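Local coordinates for divalent ion tolerance protein CutA1 (PDB 4IYQ) that belongs to the CutA family of divalent ion tolerance proteins, assembles as a trimer and may bind copper ions, as its family is assigned, at residues I44-N48 against K49-C53; L80-T83 against N84-Q88. All coordinates share one frame; numbering follows the deposited sequence.

Overall arrangement
Both contacts are local and partly buried, at joints of the antiparallel sheet with its helices. Contact 1 is the exit of helix 35-47 toward strand 53-66. Contact 2 is the passage from strand 69-83 into helix 87-97. Their chemistry differs. Contact 1 ends a helix with backbone bonds and packs leucine and isoleucine side chains together. Contact 2 turns the chain with one backbone bond and adds a hydroxyl-carboxylate bond near the surface. The two touch: Thr82 OG1 probably donates to Leu50 O, and Ala52 N to Lys81 O. Ile51 CD1 also rests on Leu80 CD2, in the buried part between them.

Contact 1 (I44-N48 against K49-C53); sequences ILLEN and KLIAC
Ile51 has chi1 at 65°, which sets CG1 between the backbone N and the carbonyl carbon and turns it to Leu45 and Leu46. Both leucines carry CG beside the backbone N. Ile51 CG1 lies 3.7 Å from Leu45 CB, and the two side chains cross at about a right angle. Ile51 CG1 is also 3.7 Å from Leu46 CD2. Ile51 CD1 touches Leu46 CG, the branch point of that leucine, at 3.8 Å.

The backbone here forms a Schellman motif that ends helix 35-47. Lys49, with positive phi (55°), is its C-prime residue. Leu50 N donates to Leu45 O at 3.0 Å, and Lys49 N to Leu46 O at 2.9 Å. The second donor stands well above the carbonyl plane of Leu46. A further tie lies one turn back, where Asn48 ND2 donates to Ile44 O at 2.7 Å. Asn48 N reaches the same oxygen from the opposite face of its plane.

Leu50 folds back over the helix end. Leu50 CD1 touches Leu45 CD2 at 3.9 Å and Asn48 CB at 4.0 Å. Beyond, Leu46 packs on Val63 of a second subunit.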
loop_
_atom_site.group_PDB
_atom_site.type_symbol
_atom_site.label_atom_id
_atom_site.label_comp_id
_atom_site.label_asym_id
_atom_site.label_seq_id
_atom_site.Cartn_x
_atom_site.Cartn_y
_atom_site.Cartn_z
ATOM N N ILE A 44 10.841 10.852 14.924
ATOM C CA ILE A 44 10.656 10.465 16.316
ATOM C C ILE A 44 10.674 8.940 16.487
ATOM O O ILE A 44 11.321 8.422 17.400
ATOM C CB ILE A 44 9.340 11.066 16.905
ATOM C CG1 ILE A 44 9.501 12.582 17.119
ATOM C CG2 ILE A 44 8.985 10.411 18.241
ATOM C CD1 ILE A 44 8.183 13.358 17.298
ATOM N N LEU A 45 10.000 8.223 15.598
ATOM C CA LEU A 45 10.009 6.769 15.664
ATOM C C LEU A 45 11.400 6.189 15.400
ATOM O O LEU A 45 11.817 5.226 16.055
ATOM C CB LEU A 45 9.015 6.183 14.671
ATOM C CG LEU A 45 7.544 6.482 14.957
ATOM C CD1 LEU A 45 6.697 6.046 13.750
ATOM C CD2 LEU A 45 7.093 5.829 16.242
ATOM N N LEU A 46 12.117 6.769 14.441
ATOM C CA LEU A 46 13.460 6.294 14.124
ATOM C C LEU A 46 14.401 6.499 15.307
ATOM O O LEU A 46 15.168 5.600 15.664
ATOM C CB LEU A 46 14.005 6.988 12.874
ATOM C CG LEU A 46 13.443 6.447 11.556
ATOM C CD1 LEU A 46 13.759 7.357 10.390
ATOM C CD2 LEU A 46 13.996 5.058 11.276
ATOM N N GLU A 47 14.343 7.672 15.929
ATOM C CA GLU A 47 15.281 7.939 17.002
ATOM C C GLU A 47 14.948 7.055 18.204
ATOM O O GLU A 47 15.807 6.824 19.045
ATOM C CB GLU A 47 15.346 9.428 17.363
ATOM C CG GLU A 47 14.168 10.046 18.048
ATOM C CD GLU A 47 14.483 11.490 18.477
ATOM O OE1 GLU A 47 13.638 12.114 19.172
ATOM O OE2 GLU A 47 15.581 11.993 18.109
ATOM N N ASN A 48 13.714 6.559 18.285
ATOM C CA ASN A 48 13.352 5.630 19.353
ATOM C C ASN A 48 13.566 4.173 18.962
ATOM O O ASN A 48 13.156 3.269 19.692
ATOM C CB ASN A 48 11.892 5.811 19.794
ATOM C CG ASN A 48 11.680 7.047 20.658
ATOM O OD1 ASN A 48 11.900 7.008 21.866
ATOM N ND2 ASN A 48 11.198 8.127 20.055
ATOM N N LYS A 49 14.168 3.949 17.793
ATOM C CA LYS A 49 14.426 2.600 17.309
ATOM C C LYS A 49 13.144 1.773 17.264
ATOM O O LYS A 49 13.181 0.563 17.490
ATOM C CB LYS A 49 15.481 1.902 18.178
ATOM C CG LYS A 49 16.857 2.485 18.027
ATOM C CD LYS A 49 17.852 1.802 18.936
ATOM C CE LYS A 49 18.133 0.379 18.526
ATOM N NZ LYS A 49 19.555 0.193 18.101
ATOM N N LEU A 50 12.014 2.439 17.021
ATOM C CA LEU A 50 10.715 1.764 16.934
ATOM C C LEU A 50 10.379 1.334 15.509
ATOM O O LEU A 50 9.546 0.448 15.306
ATOM C CB LEU A 50 9.599 2.663 17.474
ATOM C CG LEU A 50 9.401 2.774 18.983
ATOM C CD1 LEU A 50 8.415 3.885 19.292
ATOM C CD2 LEU A 50 8.865 1.456 19.477
ATOM N N ILE A 51 11.004 1.991 14.532
ATOM C CA ILE A 51 10.938 1.579 13.130
ATOM C C ILE A 51 12.346 1.586 12.515
ATOM O O ILE A 51 13.277 2.169 13.082
ATOM C CB ILE A 51 10.021 2.493 12.297
ATOM C CG1 ILE A 51 10.614 3.912 12.236
ATOM C CG2 ILE A 51 8.611 2.472 12.867
ATOM C CD1 ILE A 51 10.025 4.794 11.168
ATOM N N ALA A 52 12.476 0.957 11.349
ATOM C CA ALA A 52 13.721 0.890 10.590
ATOM C C ALA A 52 13.727 1.904 9.443
ATOM O O ALA A 52 14.778 2.369 8.999
ATOM C CB ALA A 52 13.929 -0.539 10.037
ATOM N N CYS A 53 12.543 2.197 8.925
ATOM C CA CYS A 53 12.420 3.185 7.880
ATOM C C CYS A 53 10.978 3.615 7.644
ATOM O O CYS A 53 10.033 2.943 8.048
ATOM C CB CYS A 53 13.038 2.649 6.577
ATOM S SG CYS A 53 12.313 1.110 6.001
#

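Contact 2 (L80-T83 against N84-Q88); sequences LKTT and NDLVQ
Thr83 OG1 donates a hydrogen bond to Asp85 OD1 at 2.6 Å. The carboxylate receives it on the syn lone pair of OD1, the side facing its other oxygen. The two side chains lie side by side and point the same way. Thr83 has chi1 at 57° and Asp85 at 55°. Each value puts the polar group between the backbone N and the carbonyl carbon of its own residue.

This is the turn that takes strand 69-83 of the ferredoxin-like fold into helix 87-97. Its backbone closes as a type I beta turn over residues 83-86. Leu86 N donates to Thr83 O at 3.0 Å, from above the carbonyl plane. Thr83 is therefore held twice, through its carbonyl and through its hydroxyl. Asp85 is exposed, whereas Thr83 is buried, so the pair reaches from the turn's surface inward. The hydroxyl bond ties the carboxylate of Asp85 to the end of the strand.

Leu86 brings its side chain back over the strand end, with CG beside its backbone N. It lies alongside Thr83 and runs obliquely to Thr82. Leu86 CD1 is 3.6 Å from Thr83 OG1. The hydroxyl of Thr82 also serves the neighbouring loop, where Leu50 O is its bonding partner. Thr125 of helix 115-125 touches both Thr83 and Leu86, so this helix packs against the joint. On strand 25-32, Ser26 lies against Asn84 and Val87.

Val87 CG2 comes within 3.9 Å of Thr83 O, the oxygen already bonded to Leu86 N. Leu86 meets Thr82 OG1 with two carbons, CB and CD1, each at 3.5 Å.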
loop_
_atom_site.group_PDB
_atom_site.type_symbol
_atom_site.label_atom_id
_atom_site.label_comp_id
_atom_site.label_asym_id
_atom_site.label_seq_id
_atom_site.Cartn_x
_atom_site.Cartn_y
_atom_site.Cartn_z
ATOM N N LEU A 80 5.485 2.570 7.367
ATOM C CA LEU A 80 6.529 2.416 8.356
ATOM C C LEU A 80 6.879 0.943 8.480
ATOM O O LEU A 80 5.986 0.089 8.433
ATOM C CB LEU A 80 6.063 2.983 9.690
ATOM C CG LEU A 80 5.510 4.402 9.543
ATOM C CD1 LEU A 80 4.512 4.743 10.650
ATOM C CD2 LEU A 80 6.655 5.388 9.531
ATOM N N LYS A 81 8.166 0.628 8.583
ATOM C CA LYS A 81 8.577 -0.768 8.686
ATOM C C LYS A 81 9.251 -1.098 10.007
ATOM O O LYS A 81 10.210 -0.440 10.418
ATOM C CB LYS A 81 9.499 -1.132 7.519
ATOM C CG LYS A 81 9.034 -0.537 6.196
ATOM C CD LYS A 81 9.621 -1.270 5.018
ATOM C CE LYS A 81 9.589 -0.393 3.776
ATOM N NZ LYS A 81 10.719 0.589 3.785
ATOM N N THR A 82 8.768 -2.151 10.656
ATOM C CA THR A 82 9.338 -2.579 11.929
ATOM C C THR A 82 9.183 -4.098 12.146
ATOM O O THR A 82 8.768 -4.810 11.250
ATOM C CB THR A 82 8.704 -1.794 13.104
ATOM O OG1 THR A 82 9.403 -2.115 14.306
ATOM C CG2 THR A 82 7.220 -2.122 13.273
ATOM N N THR A 83 9.541 -4.596 13.324
ATOM C CA THR A 83 9.312 -6.004 13.635
ATOM C C THR A 83 7.990 -6.135 14.387
ATOM O O THR A 83 7.530 -5.172 15.028
ATOM C CB THR A 83 10.463 -6.626 14.480
ATOM O OG1 THR A 83 10.637 -5.880 15.689
ATOM C CG2 THR A 83 11.783 -6.650 13.701
ATOM N N ASN A 84 7.392 -7.327 14.325
ATOM C CA ASN A 84 6.054 -7.545 14.875
ATOM C C ASN A 84 5.910 -7.323 16.387
ATOM O O ASN A 84 4.829 -7.021 16.870
ATOM C CB ASN A 84 5.556 -8.959 14.529
ATOM C CG ASN A 84 6.535 -10.043 14.921
ATOM O OD1 ASN A 84 7.529 -9.781 15.595
ATOM N ND2 ASN A 84 6.240 -11.283 14.526
ATOM N N ASP A 85 6.981 -7.467 17.141
ATOM C CA ASP A 85 6.875 -7.266 18.577
ATOM C C ASP A 85 6.853 -5.780 18.931
ATOM O O ASP A 85 6.618 -5.410 20.090
ATOM C CB ASP A 85 8.024 -7.948 19.299
ATOM C CG ASP A 85 9.344 -7.492 18.784
ATOM O OD1 ASP A 85 9.434 -7.250 17.560
ATOM O OD2 ASP A 85 10.275 -7.330 19.589
ATOM N N LEU A 86 7.111 -4.922 17.948
ATOM C CA LEU A 86 7.168 -3.488 18.228
ATOM C C LEU A 86 5.921 -2.742 17.732
ATOM O O LEU A 86 5.780 -1.541 17.956
ATOM C CB LEU A 86 8.433 -2.872 17.607
ATOM C CG LEU A 86 9.795 -3.372 18.131
ATOM C CD1 LEU A 86 10.959 -2.756 17.367
ATOM C CD2 LEU A 86 9.935 -3.140 19.628
ATOM N N VAL A 87 5.017 -3.462 17.076
ATOM C CA VAL A 87 3.843 -2.848 16.452
ATOM C C VAL A 87 2.959 -2.088 17.439
ATOM O O VAL A 87 2.567 -0.938 17.203
ATOM C CB VAL A 87 2.982 -3.915 15.742
ATOM C CG1 VAL A 87 1.595 -3.366 15.386
ATOM C CG2 VAL A 87 3.700 -4.420 14.531
ATOM N N GLN A 88 2.656 -2.726 18.552
ATOM C CA GLN A 88 1.821 -2.076 19.533
ATOM C C GLN A 88 2.548 -0.830 20.119
ATOM O O GLN A 88 1.952 0.243 20.246
ATOM C CB GLN A 88 1.431 -3.075 20.616
ATOM C CG GLN A 88 0.112 -2.731 21.242
ATOM C CD GLN A 88 -0.994 -2.700 20.195
ATOM O OE1 GLN A 88 -1.293 -3.715 19.556
ATOM N NE2 GLN A 88 -1.583 -1.524 19.991
#